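Local atomic coordinates of quinone oxidoreductase (Coxiella burnetii, PDB entry 3TQH), a protein that binds NADPH and probably uses it to reduce quinones, as a member of the medium-chain dehydrogenase/reductase family. Residues A[13-18]-A[65-70]; A[137-142]-A[268-273]; A[179-184]-A[197-202]. All coordinates share one frame; numbering follows the deposited sequence.

Contact 1: A[13-18]-A[65-70]; sequences DQFGPP and NNLPSG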
loop_
_atom_site.group_PDB
_atom_site.type_symbol
_atom_site.label_atom_id
_atom_site.label_comp_id
_atom_site.label_asym_id
_atom_site.label_seq_id
_atom_site.Cartn_x
_atom_site.Cartn_y
_atom_site.Cartn_z
ATOM N N ASP A 13 18.080 12.384 7.845
ATOM C CA ASP A 13 19.536 12.281 7.788
ATOM C C ASP A 13 20.051 11.007 8.451
ATOM O O ASP A 13 21.176 10.584 8.203
ATOM C CB ASP A 13 20.170 13.494 8.476
ATOM C CG ASP A 13 19.848 14.803 7.776
ATOM O OD1 ASP A 13 18.901 14.824 6.956
ATOM O OD2 ASP A 13 20.538 15.814 8.043
ATOM N N GLN A 14 19.230 10.406 9.304
ATOM C CA GLN A 14 19.628 9.222 10.051
ATOM C C GLN A 14 18.418 8.344 10.291
ATOM O O GLN A 14 17.289 8.837 10.350
ATOM C CB GLN A 14 20.253 9.625 11.395
ATOM C CG GLN A 14 19.372 10.559 12.232
ATOM C CD GLN A 14 20.070 11.083 13.477
ATOM O OE1 GLN A 14 20.406 10.324 14.386
ATOM N NE2 GLN A 14 20.275 12.392 13.528
ATOM N N PHE A 15 18.652 7.044 10.431
ATOM C CA PHE A 15 17.585 6.120 10.784
ATOM C C PHE A 15 17.225 6.338 12.242
ATOM O O PHE A 15 18.101 6.430 13.098
ATOM C CB PHE A 15 18.013 4.666 10.583
ATOM C CG PHE A 15 18.389 4.330 9.169
ATOM C CD1 PHE A 15 17.455 4.422 8.150
ATOM C CD2 PHE A 15 19.674 3.904 8.862
ATOM C CE1 PHE A 15 17.793 4.106 6.846
ATOM C CE2 PHE A 15 20.022 3.586 7.556
ATOM C CZ PHE A 15 19.076 3.688 6.547
ATOM N N GLY A 16 15.936 6.424 12.533
ATOM C CA GLY A 16 15.514 6.634 13.907
ATOM C C GLY A 16 14.019 6.766 14.031
ATOM O O GLY A 16 13.293 6.332 13.150
ATOM N N PRO A 17 13.554 7.368 15.135
ATOM C CA PRO A 17 12.137 7.624 15.358
ATOM C C PRO A 17 11.593 8.698 14.419
ATOM O O PRO A 17 12.370 9.344 13.714
ATOM C CB PRO A 17 12.092 8.134 16.809
ATOM C CG PRO A 17 13.396 7.778 17.406
ATOM C CD PRO A 17 14.368 7.804 16.283
ATOM N N PRO A 18 10.265 8.906 14.424
ATOM C CA PRO A 18 9.616 9.889 13.547
ATOM C C PRO A 18 10.205 11.304 13.587
ATOM O O PRO A 18 10.156 12.010 12.584
ATOM C CB PRO A 18 8.169 9.885 14.043
ATOM C CG PRO A 18 7.964 8.486 14.534
ATOM C CD PRO A 18 9.276 8.081 15.144
ATOM N N ASN A 65 24.313 4.049 3.234
ATOM C CA ASN A 65 25.435 4.951 2.972
ATOM C C ASN A 65 25.065 6.090 2.015
ATOM O O ASN A 65 25.944 6.733 1.448
ATOM C CB ASN A 65 26.630 4.153 2.421
ATOM C CG ASN A 65 27.486 3.536 3.521
ATOM O OD1 ASN A 65 27.444 2.325 3.759
ATOM N ND2 ASN A 65 28.273 4.372 4.195
ATOM N N ASN A 66 23.771 6.358 1.861
ATOM C CA ASN A 66 23.292 7.321 0.864
ATOM C C ASN A 66 22.283 8.344 1.402
ATOM O O ASN A 66 21.512 8.922 0.636
ATOM C CB ASN A 66 22.696 6.567 -0.334
ATOM C CG ASN A 66 23.753 5.849 -1.159
ATOM O OD1 ASN A 66 24.219 4.764 -0.796
ATOM N ND2 ASN A 66 24.138 6.454 -2.278
ATOM N N LEU A 67 22.300 8.578 2.712
ATOM C CA LEU A 67 21.434 9.576 3.327
ATOM C C LEU A 67 22.051 10.970 3.174
ATOM O O LEU A 67 23.262 11.092 2.994
ATOM C CB LEU A 67 21.201 9.248 4.808
ATOM C CG LEU A 67 20.539 7.901 5.119
ATOM C CD1 LEU A 67 20.365 7.729 6.622
ATOM C CD2 LEU A 67 19.201 7.760 4.402
ATOM N N PRO A 68 21.228 12.033 3.253
ATOM C CA PRO A 68 19.786 12.041 3.505
ATOM C C PRO A 68 18.945 11.500 2.354
ATOM O O PRO A 68 19.348 11.571 1.193
ATOM C CB PRO A 68 19.478 13.527 3.725
ATOM C CG PRO A 68 20.523 14.235 2.995
ATOM C CD PRO A 68 21.758 13.404 3.147
ATOM N N SER A 69 17.775 10.979 2.696
ATOM C CA SER A 69 16.860 10.402 1.723
ATOM C C SER A 69 15.469 10.990 1.889
ATOM O O SER A 69 15.066 11.343 2.996
ATOM C CB SER A 69 16.794 8.884 1.914
ATOM O OG SER A 69 15.785 8.297 1.113
ATOM N N GLY A 70 14.746 11.096 0.779
ATOM C CA GLY A 70 13.316 11.367 0.817
ATOM C C GLY A 70 12.543 10.127 1.244
ATOM O O GLY A 70 13.135 9.116 1.618
#
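One face of the Phe15 ring is covered by Leu67, whose CD1 methyl stands over the middle of the six carbons. The CH-pi contact is almost perpendicular to the ring: Leu67 CD1 lies 4.2 Å from the Phe15 centroid, 11° off the ring normal. At the same separation of 4.2 Å from Leu67 CD1, Phe15 CZ is the nearest side-chain atom. The Phe15 side chain also touches Ala60 of helix 58-63. Leu67 reaches the ring with CG beside its backbone N (chi1 -60°) and CD1 carried out along an extended chi2 of -179°, which also brings that methyl to 3.4 Å from Asp13 O and 3.8 Å from Gln14 CA. A branched aliphatic residue suits this place, since one methyl can lie on the Phe15 ring and against the backbone of Asp13 and Gln14 at once. Asp13 contributes differently. Its carboxylate brings OD1 to 3.5 Å from Pro68 CB, while OD2 forms a salt bridge with Lys22. Pro68 follows a cis peptide bond, which kinks the chain sharply just after Leu67. No hydrogen bond links 13-18 to 65-70, so packing alone joins them directly. The contact is a small surface cluster between two loops of the catalytic, GroES-like part of a medium-chain reductase, one following strand 6-12 and the other leading into strand 74-82.

Contact 2: A[137-142]-A[268-273]; sequences AGLTAL and KQFNIE. With NDP (NADPH dihydro-nicotinamide-adenine-dinucleotide phosphate), chain B.
The nicotinamide end of the NADPH pocket is built here, where Lys268 and Thr140 meet beside the dihydropyridine ring. Lys268 offers its backbone N-H to the carboxamide oxygen of the cofactor, N to NDP O7N 2.7 Å at 164°, a short and fairly straight bond that helps to fix the rotation of the amide. Leu266 O is also hydrogen-bonded to NADPH. Thr140 sits against the ring: its OG1 lies 3.2 Å from NDP C4N, the carbon that carries the transferable hydride, and its CG2 methyl is 3.7 Å from the same C4N. The hydroxyl is turned back beside its own backbone N (chi1 -53°), where it is hydrogen-bonded to Thr136 O one helical turn earlier, a common way for a helical threonine to satisfy its OG1 in a buried place. Across the contact, Thr140 OG1 also touches Lys268 CB at 3.7 Å. The junction belongs to the medium-chain reductase fold: helix 135-147 presents Thr140 to the nicotinamide, and the chain that follows strand 262-264, the last of the Rossmann sheet, packs against this helix. Further from the ring, Leu139 does the apolar work. Its CB meets Lys268 CG at 4.1 Å, CD1 meets Phe270 CD1 obliquely at 4.1 Å, and CD2 lies 4.0 Å from Asn271 O. The lysine chain bends at chi2 and chi3, carrying its ammonium to a cation-pi contact with Phe101. Asn271 is the N-cap of helix 272-283, its OD1 hydrogen-bonded to Glu274 N.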
loop_
_atom_site.group_PDB
_atom_site.type_symbol
_atom_site.label_atom_id
_atom_site.label_comp_id
_atom_site.label_asym_id
_atom_site.label_seq_id
_atom_site.Cartn_x
_atom_site.Cartn_y
_atom_site.Cartn_z
ATOM N N ALA A 137 -1.555 0.483 -2.114
ATOM C CA ALA A 137 -2.563 -0.293 -1.374
ATOM C C ALA A 137 -3.442 -1.111 -2.303
ATOM O O ALA A 137 -3.659 -2.299 -2.074
ATOM C CB ALA A 137 -3.427 0.623 -0.517
ATOM N N GLY A 138 -3.933 -0.470 -3.357
ATOM C CA GLY A 138 -4.827 -1.113 -4.312
ATOM C C GLY A 138 -4.173 -2.202 -5.134
ATOM O O GLY A 138 -4.746 -3.280 -5.311
ATOM N N LEU A 139 -2.984 -1.922 -5.658
ATOM C CA LEU A 139 -2.277 -2.906 -6.472
ATOM C C LEU A 139 -1.884 -4.105 -5.624
ATOM O O LEU A 139 -1.892 -5.234 -6.111
ATOM C CB LEU A 139 -1.039 -2.308 -7.147
ATOM C CG LEU A 139 -1.282 -1.342 -8.313
ATOM C CD1 LEU A 139 0.008 -0.594 -8.678
ATOM C CD2 LEU A 139 -1.860 -2.072 -9.533
ATOM N N THR A 140 -1.550 -3.871 -4.357
ATOM C CA THR A 140 -1.197 -4.964 -3.463
ATOM C C THR A 140 -2.419 -5.834 -3.160
ATOM O O THR A 140 -2.368 -7.059 -3.289
ATOM C CB THR A 140 -0.581 -4.460 -2.154
ATOM O OG1 THR A 140 0.506 -3.575 -2.447
ATOM C CG2 THR A 140 -0.068 -5.626 -1.334
ATOM N N ALA A 141 -3.519 -5.201 -2.772
ATOM C CA ALA A 141 -4.759 -5.923 -2.511
ATOM C C ALA A 141 -5.106 -6.830 -3.689
ATOM O O ALA A 141 -5.334 -8.020 -3.510
ATOM C CB ALA A 141 -5.888 -4.944 -2.238
ATOM N N LEU A 142 -5.106 -6.272 -4.897
ATOM C CA LEU A 142 -5.521 -7.012 -6.090
ATOM C C LEU A 142 -4.581 -8.171 -6.412
ATOM O O LEU A 142 -5.019 -9.298 -6.650
ATOM C CB LEU A 142 -5.601 -6.066 -7.291
ATOM C CG LEU A 142 -6.248 -6.586 -8.576
ATOM C CD1 LEU A 142 -7.652 -7.161 -8.311
ATOM C CD2 LEU A 142 -6.300 -5.470 -9.618
ATOM N N LYS A 268 4.687 -6.197 -4.665
ATOM C CA LYS A 268 3.842 -5.336 -5.485
ATOM C C LYS A 268 4.584 -4.867 -6.730
ATOM O O LYS A 268 5.676 -4.312 -6.636
ATOM C CB LYS A 268 3.383 -4.117 -4.671
ATOM C CG LYS A 268 2.639 -3.046 -5.490
ATOM C CD LYS A 268 2.983 -1.639 -5.019
ATOM C CE LYS A 268 4.386 -1.202 -5.415
ATOM N NZ LYS A 268 4.940 -0.183 -4.458
ATOM N N GLN A 269 3.980 -5.101 -7.891
ATOM C CA GLN A 269 4.503 -4.607 -9.158
ATOM C C GLN A 269 3.558 -3.553 -9.729
ATOM O O GLN A 269 2.342 -3.634 -9.535
ATOM C CB GLN A 269 4.638 -5.753 -10.163
ATOM C CG GLN A 269 5.628 -6.835 -9.774
ATOM C CD GLN A 269 5.665 -7.962 -10.795
ATOM O OE1 GLN A 269 5.793 -7.723 -11.999
ATOM N NE2 GLN A 269 5.552 -9.198 -10.320
ATOM N N PHE A 270 4.110 -2.574 -10.441
ATOM C CA PHE A 270 3.274 -1.605 -11.138
ATOM C C PHE A 270 2.629 -2.243 -12.365
ATOM O O PHE A 270 3.321 -2.796 -13.219
ATOM C CB PHE A 270 4.054 -0.359 -11.554
ATOM C CG PHE A 270 3.161 0.787 -11.947
ATOM C CD1 PHE A 270 2.588 1.599 -10.973
ATOM C CD2 PHE A 270 2.850 1.020 -13.280
ATOM C CE1 PHE A 270 1.745 2.640 -11.316
ATOM C CE2 PHE A 270 2.005 2.072 -13.640
ATOM C CZ PHE A 270 1.449 2.880 -12.653
ATOM N N ASN A 271 1.302 -2.171 -12.438
ATOM C CA ASN A 271 0.563 -2.665 -13.595
ATOM C C ASN A 271 -0.428 -1.626 -14.113
ATOM O O ASN A 271 -1.423 -1.312 -13.460
ATOM C CB ASN A 271 -0.157 -3.975 -13.261
ATOM C CG ASN A 271 -0.755 -4.644 -14.501
ATOM O OD1 ASN A 271 -1.713 -4.143 -15.096
ATOM N ND2 ASN A 271 -0.181 -5.776 -14.896
ATOM N N ILE A 272 -0.149 -1.116 -15.308
ATOM C CA ILE A 272 -0.961 -0.075 -15.933
ATOM C C ILE A 272 -2.436 -0.484 -16.055
ATOM O O ILE A 272 -3.328 0.291 -15.712
ATOM C CB ILE A 272 -0.391 0.301 -17.320
ATOM C CG1 ILE A 272 0.964 1.005 -17.152
ATOM C CG2 ILE A 272 -1.358 1.197 -18.078
ATOM C CD1 ILE A 272 1.690 1.289 -18.446
ATOM N N GLU A 273 -2.677 -1.710 -16.519
ATOM C CA GLU A 273 -4.037 -2.209 -16.747
ATOM C C GLU A 273 -4.827 -2.374 -15.440
ATOM O O GLU A 273 -6.011 -2.041 -15.386
ATOM C CB GLU A 273 -4.008 -3.533 -17.521
ATOM C CG GLU A 273 -3.629 -3.408 -19.012
ATOM C CD GLU A 273 -2.140 -3.114 -19.270
ATOM O OE1 GLU A 273 -1.289 -3.367 -18.377
ATOM O OE2 GLU A 273 -1.825 -2.629 -20.383
HETATM P PA NDP B . -1.671 -0.567 7.723
HETATM O O1A NDP B . -0.805 0.184 8.651
HETATM O O2A NDP B . -2.526 0.336 6.929
HETATM O O5B NDP B . -2.609 -1.584 8.540
HETATM C C5B NDP B . -3.179 -1.160 9.763
HETATM C C4B NDP B . -4.247 -2.149 10.205
HETATM O O4B NDP B . -3.626 -3.287 10.765
HETATM C C3B NDP B . -5.192 -1.612 11.273
HETATM O O3B NDP B . -6.461 -1.371 10.706
HETATM C C2B NDP B . -5.242 -2.695 12.347
HETATM O O2B NDP B . -6.558 -3.068 12.691
HETATM C C1B NDP B . -4.516 -3.860 11.695
HETATM N N9A NDP B . -3.755 -4.709 12.624
HETATM C C8A NDP B . -2.674 -4.340 13.385
HETATM N N7A NDP B . -2.249 -5.416 14.078
HETATM C C5A NDP B . -3.040 -6.465 13.771
HETATM C C6A NDP B . -3.039 -7.783 14.206
HETATM N N6A NDP B . -2.133 -8.183 15.083
HETATM N N1A NDP B . -3.984 -8.660 13.724
HETATM C C2A NDP B . -4.925 -8.217 12.804
HETATM N N3A NDP B . -4.923 -6.905 12.365
HETATM C C4A NDP B . -3.991 -6.039 12.851
HETATM O O3 NDP B . -0.788 -1.526 6.775
HETATM P PN NDP B . -1.028 -1.827 5.207
HETATM O O1N NDP B . -0.634 -0.638 4.422
HETATM O O2N NDP B . -2.341 -2.439 4.957
HETATM O O5D NDP B . 0.100 -2.951 4.986
HETATM C C5D NDP B . 0.147 -4.125 5.774
HETATM C C4D NDP B . 1.515 -4.783 5.635
HETATM O O4D NDP B . 1.746 -5.153 4.288
HETATM C C3D NDP B . 2.634 -3.838 6.046
HETATM O O3D NDP B . 3.555 -4.526 6.861
HETATM C C2D NDP B . 3.255 -3.402 4.735
HETATM O O2D NDP B . 4.627 -3.078 4.861
HETATM C C1D NDP B . 2.982 -4.616 3.842
HETATM N N1N NDP B . 2.917 -4.330 2.389
HETATM C C2N NDP B . 3.671 -5.114 1.551
HETATM C C3N NDP B . 3.725 -4.892 0.178
HETATM C C7N NDP B . 4.554 -5.758 -0.725
HETATM O O7N NDP B . 4.576 -5.469 -2.106
HETATM N N7N NDP B . 5.255 -6.768 -0.211
HETATM C C4N NDP B . 2.928 -3.750 -0.388
HETATM C C5N NDP B . 2.119 -2.941 0.576
HETATM C C6N NDP B . 2.154 -3.282 1.925
HETATM P P2B NDP B . -7.190 -2.677 14.120
HETATM O O1X NDP B . -8.672 -2.948 14.069
HETATM O O2X NDP B . -6.970 -1.210 14.401
HETATM O O3X NDP B . -6.587 -3.489 15.234
#

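Contact 3: A[179-184]-A[197-202]; sequences TVITTA and AEQCIN. With NDP (NADPH dihydro-nicotinamide-adenine-dinucleotide phosphate), chain B.
Two successive amides share one carbonyl where these strands begin to pair: Val180 O accepts Glu198 N at 2.9 Å and, more weakly, Gln199 N at 3.4 Å. From there the two strands run parallel, as the Rossmann beta-alpha-beta unit requires, with helix 186-195 making the crossover and 199-202 ending the sheet. The pairing continues through Thr182, whose N reaches Gln199 O and whose O receives Ile201 N at 2.8 Å and 169°, then through Ala184 N to Ile201 O. Branched residues suit these extended positions. On one face Ile181 CG2 packs on Ile201 CD1 at 3.7 Å, and the Gln199 chain lies alongside Ile181 while its NE2 bonds to Ala211 O. On the other, Thr182 CG2 falls between the backbone N and the carbonyl carbon, which directs it to Cys200 SG (3.8 Å) and Ala197 CB (3.9 Å); its OG1 bonds to Ile158 O. Small residues close the strand near the cofactor. Thr183 OG1, hydrogen-bonded to His159 and Ala160, lies 3.4 Å from adenine carbon NDP C2A, and Ala184 CB is 3.6 Å from phosphate oxygen NDP O1X.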
loop_
_atom_site.group_PDB
_atom_site.type_symbol
_atom_site.label_atom_id
_atom_site.label_comp_id
_atom_site.label_asym_id
_atom_site.label_seq_id
_atom_site.Cartn_x
_atom_site.Cartn_y
_atom_site.Cartn_z
ATOM N N THR A 179 -16.614 -15.516 0.294
ATOM C CA THR A 179 -16.946 -15.320 1.702
ATOM C C THR A 179 -15.712 -14.735 2.381
ATOM O O THR A 179 -14.651 -15.355 2.355
ATOM C CB THR A 179 -17.313 -16.650 2.376
ATOM O OG1 THR A 179 -18.386 -17.266 1.656
ATOM C CG2 THR A 179 -17.720 -16.430 3.824
ATOM N N VAL A 180 -15.852 -13.546 2.968
ATOM C CA VAL A 180 -14.718 -12.822 3.533
ATOM C C VAL A 180 -14.765 -12.840 5.056
ATOM O O VAL A 180 -15.725 -12.361 5.665
ATOM C CB VAL A 180 -14.658 -11.361 3.027
ATOM C CG1 VAL A 180 -13.642 -10.540 3.826
ATOM C CG2 VAL A 180 -14.296 -11.335 1.551
ATOM N N ILE A 181 -13.721 -13.420 5.646
ATOM C CA ILE A 181 -13.480 -13.386 7.081
ATOM C C ILE A 181 -12.324 -12.421 7.286
ATOM O O ILE A 181 -11.397 -12.384 6.474
ATOM C CB ILE A 181 -13.063 -14.779 7.635
ATOM C CG1 ILE A 181 -14.036 -15.870 7.177
ATOM C CG2 ILE A 181 -12.985 -14.746 9.152
ATOM C CD1 ILE A 181 -13.640 -17.291 7.613
ATOM N N THR A 182 -12.355 -11.641 8.358
ATOM C CA THR A 182 -11.254 -10.718 8.616
ATOM C C THR A 182 -11.004 -10.531 10.096
ATOM O O THR A 182 -11.864 -10.841 10.913
ATOM C CB THR A 182 -11.505 -9.334 7.964
ATOM O OG1 THR A 182 -10.338 -8.515 8.123
ATOM C CG2 THR A 182 -12.710 -8.636 8.600
ATOM N N THR A 183 -9.824 -10.013 10.427
ATOM C CA THR A 183 -9.469 -9.699 11.810
ATOM C C THR A 183 -9.318 -8.191 12.007
ATOM O O THR A 183 -8.644 -7.523 11.226
ATOM C CB THR A 183 -8.174 -10.418 12.250
ATOM O OG1 THR A 183 -7.147 -10.208 11.276
ATOM C CG2 THR A 183 -8.417 -11.915 12.406
ATOM N N ALA A 184 -9.951 -7.670 13.056
ATOM C CA ALA A 184 -9.853 -6.259 13.405
ATOM C C ALA A 184 -10.307 -6.001 14.847
ATOM O O ALA A 184 -10.885 -6.874 15.492
ATOM C CB ALA A 184 -10.680 -5.443 12.446
ATOM N N ALA A 197 -17.348 -7.681 4.631
ATOM C CA ALA A 197 -16.932 -8.802 5.470
ATOM C C ALA A 197 -18.165 -9.532 6.004
ATOM O O ALA A 197 -19.130 -8.898 6.425
ATOM C CB ALA A 197 -16.055 -8.317 6.620
ATOM N N GLU A 198 -18.140 -10.861 5.967
ATOM C CA GLU A 198 -19.207 -11.673 6.548
ATOM C C GLU A 198 -18.956 -11.913 8.032
ATOM O O GLU A 198 -19.895 -11.962 8.822
ATOM C CB GLU A 198 -19.316 -13.021 5.838
ATOM C CG GLU A 198 -20.643 -13.731 6.097
ATOM C CD GLU A 198 -20.539 -15.237 5.984
ATOM O OE1 GLU A 198 -19.818 -15.848 6.807
ATOM O OE2 GLU A 198 -21.190 -15.808 5.081
ATOM N N GLN A 199 -17.687 -12.084 8.394
ATOM C CA GLN A 199 -17.286 -12.292 9.783
ATOM C C GLN A 199 -16.099 -11.395 10.109
ATOM O O GLN A 199 -15.112 -11.368 9.373
ATOM C CB GLN A 199 -16.915 -13.759 10.014
ATOM C CG GLN A 199 -16.507 -14.109 11.446
ATOM C CD GLN A 199 -16.176 -15.586 11.618
ATOM O OE1 GLN A 199 -15.992 -16.308 10.640
ATOM N NE2 GLN A 199 -16.099 -16.038 12.865
ATOM N N CYS A 200 -16.208 -10.660 11.211
ATOM C CA CYS A 200 -15.099 -9.877 11.737
ATOM C C CYS A 200 -14.677 -10.424 13.092
ATOM O O CYS A 200 -15.404 -10.296 14.071
ATOM C CB CYS A 200 -15.512 -8.426 11.881
ATOM S SG CYS A 200 -15.983 -7.717 10.339
ATOM N N ILE A 201 -13.499 -11.028 13.138
ATOM C CA ILE A 201 -12.986 -11.630 14.366
ATOM C C ILE A 201 -12.250 -10.583 15.200
ATOM O O ILE A 201 -11.332 -9.925 14.710
ATOM C CB ILE A 201 -12.017 -12.794 14.059
ATOM C CG1 ILE A 201 -12.699 -13.834 13.158
ATOM C CG2 ILE A 201 -11.533 -13.436 15.356
ATOM C CD1 ILE A 201 -11.783 -14.930 12.684
ATOM N N ASN A 202 -12.669 -10.423 16.452
ATOM C CA ASN A 202 -11.971 -9.559 17.394
ATOM C C ASN A 202 -10.746 -10.290 17.909
ATOM O O ASN A 202 -10.845 -11.114 18.822
ATOM C CB ASN A 202 -12.880 -9.156 18.559
ATOM C CG ASN A 202 -12.194 -8.212 19.533
ATOM O OD1 ASN A 202 -10.990 -7.965 19.436
ATOM N ND2 ASN A 202 -12.955 -7.680 20.478
HETATM P PA NDP B . -1.671 -0.567 7.723
HETATM O O1A NDP B . -0.805 0.184 8.651
HETATM O O2A NDP B . -2.526 0.336 6.929
HETATM O O5B NDP B . -2.609 -1.584 8.540
HETATM C C5B NDP B . -3.179 -1.160 9.763
HETATM C C4B NDP B . -4.247 -2.149 10.205
HETATM O O4B NDP B . -3.626 -3.287 10.765
HETATM C C3B NDP B . -5.192 -1.612 11.273
HETATM O O3B NDP B . -6.461 -1.371 10.706
HETATM C C2B NDP B . -5.242 -2.695 12.347
HETATM O O2B NDP B . -6.558 -3.068 12.691
HETATM C C1B NDP B . -4.516 -3.860 11.695
HETATM N N9A NDP B . -3.755 -4.709 12.624
HETATM C C8A NDP B . -2.674 -4.340 13.385
HETATM N N7A NDP B . -2.249 -5.416 14.078
HETATM C C5A NDP B . -3.040 -6.465 13.771
HETATM C C6A NDP B . -3.039 -7.783 14.206
HETATM N N6A NDP B . -2.133 -8.183 15.083
HETATM N N1A NDP B . -3.984 -8.660 13.724
HETATM C C2A NDP B . -4.925 -8.217 12.804
HETATM N N3A NDP B . -4.923 -6.905 12.365
HETATM C C4A NDP B . -3.991 -6.039 12.851
HETATM O O3 NDP B . -0.788 -1.526 6.775
HETATM P PN NDP B . -1.028 -1.827 5.207
HETATM O O1N NDP B . -0.634 -0.638 4.422
HETATM O O2N NDP B . -2.341 -2.439 4.957
HETATM O O5D NDP B . 0.100 -2.951 4.986
HETATM C C5D NDP B . 0.147 -4.125 5.774
HETATM C C4D NDP B . 1.515 -4.783 5.635
HETATM O O4D NDP B . 1.746 -5.153 4.288
HETATM C C3D NDP B . 2.634 -3.838 6.046
HETATM O O3D NDP B . 3.555 -4.526 6.861
HETATM C C2D NDP B . 3.255 -3.402 4.735
HETATM O O2D NDP B . 4.627 -3.078 4.861
HETATM C C1D NDP B . 2.982 -4.616 3.842
HETATM N N1N NDP B . 2.917 -4.330 2.389
HETATM C C2N NDP B . 3.671 -5.114 1.551
HETATM C C3N NDP B . 3.725 -4.892 0.178
HETATM C C7N NDP B . 4.554 -5.758 -0.725
HETATM O O7N NDP B . 4.576 -5.469 -2.106
HETATM N N7N NDP B . 5.255 -6.768 -0.211
HETATM C C4N NDP B . 2.928 -3.750 -0.388
HETATM C C5N NDP B . 2.119 -2.941 0.576
HETATM C C6N NDP B . 2.154 -3.282 1.925
HETATM P P2B NDP B . -7.190 -2.677 14.120
HETATM O O1X NDP B . -8.672 -2.948 14.069
HETATM O O2X NDP B . -6.970 -1.210 14.401
HETATM O O3X NDP B . -6.587 -3.489 15.234
#

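From the N terminus, contact 1 closes first: the loop after strand 6-12 meets the segment 65-70 that leads to strand 74-82, all before the cofactor domain begins. Contact 2 opens at helix 135-147 and closes only at 268-273, so its long loop takes in all six strands of the Rossmann sheet. Contact 3 lies within that loop, a short local closure joining two neighbouring strands through one helix. None of the contacts cross. Contacts 2 and 3 both touch NADPH, at its nicotinamide and adenine ends, with centres about 23 Å apart. Contact 1 and contact 3 lie on opposite sides of the chain's centre, about 38 Å apart between centres.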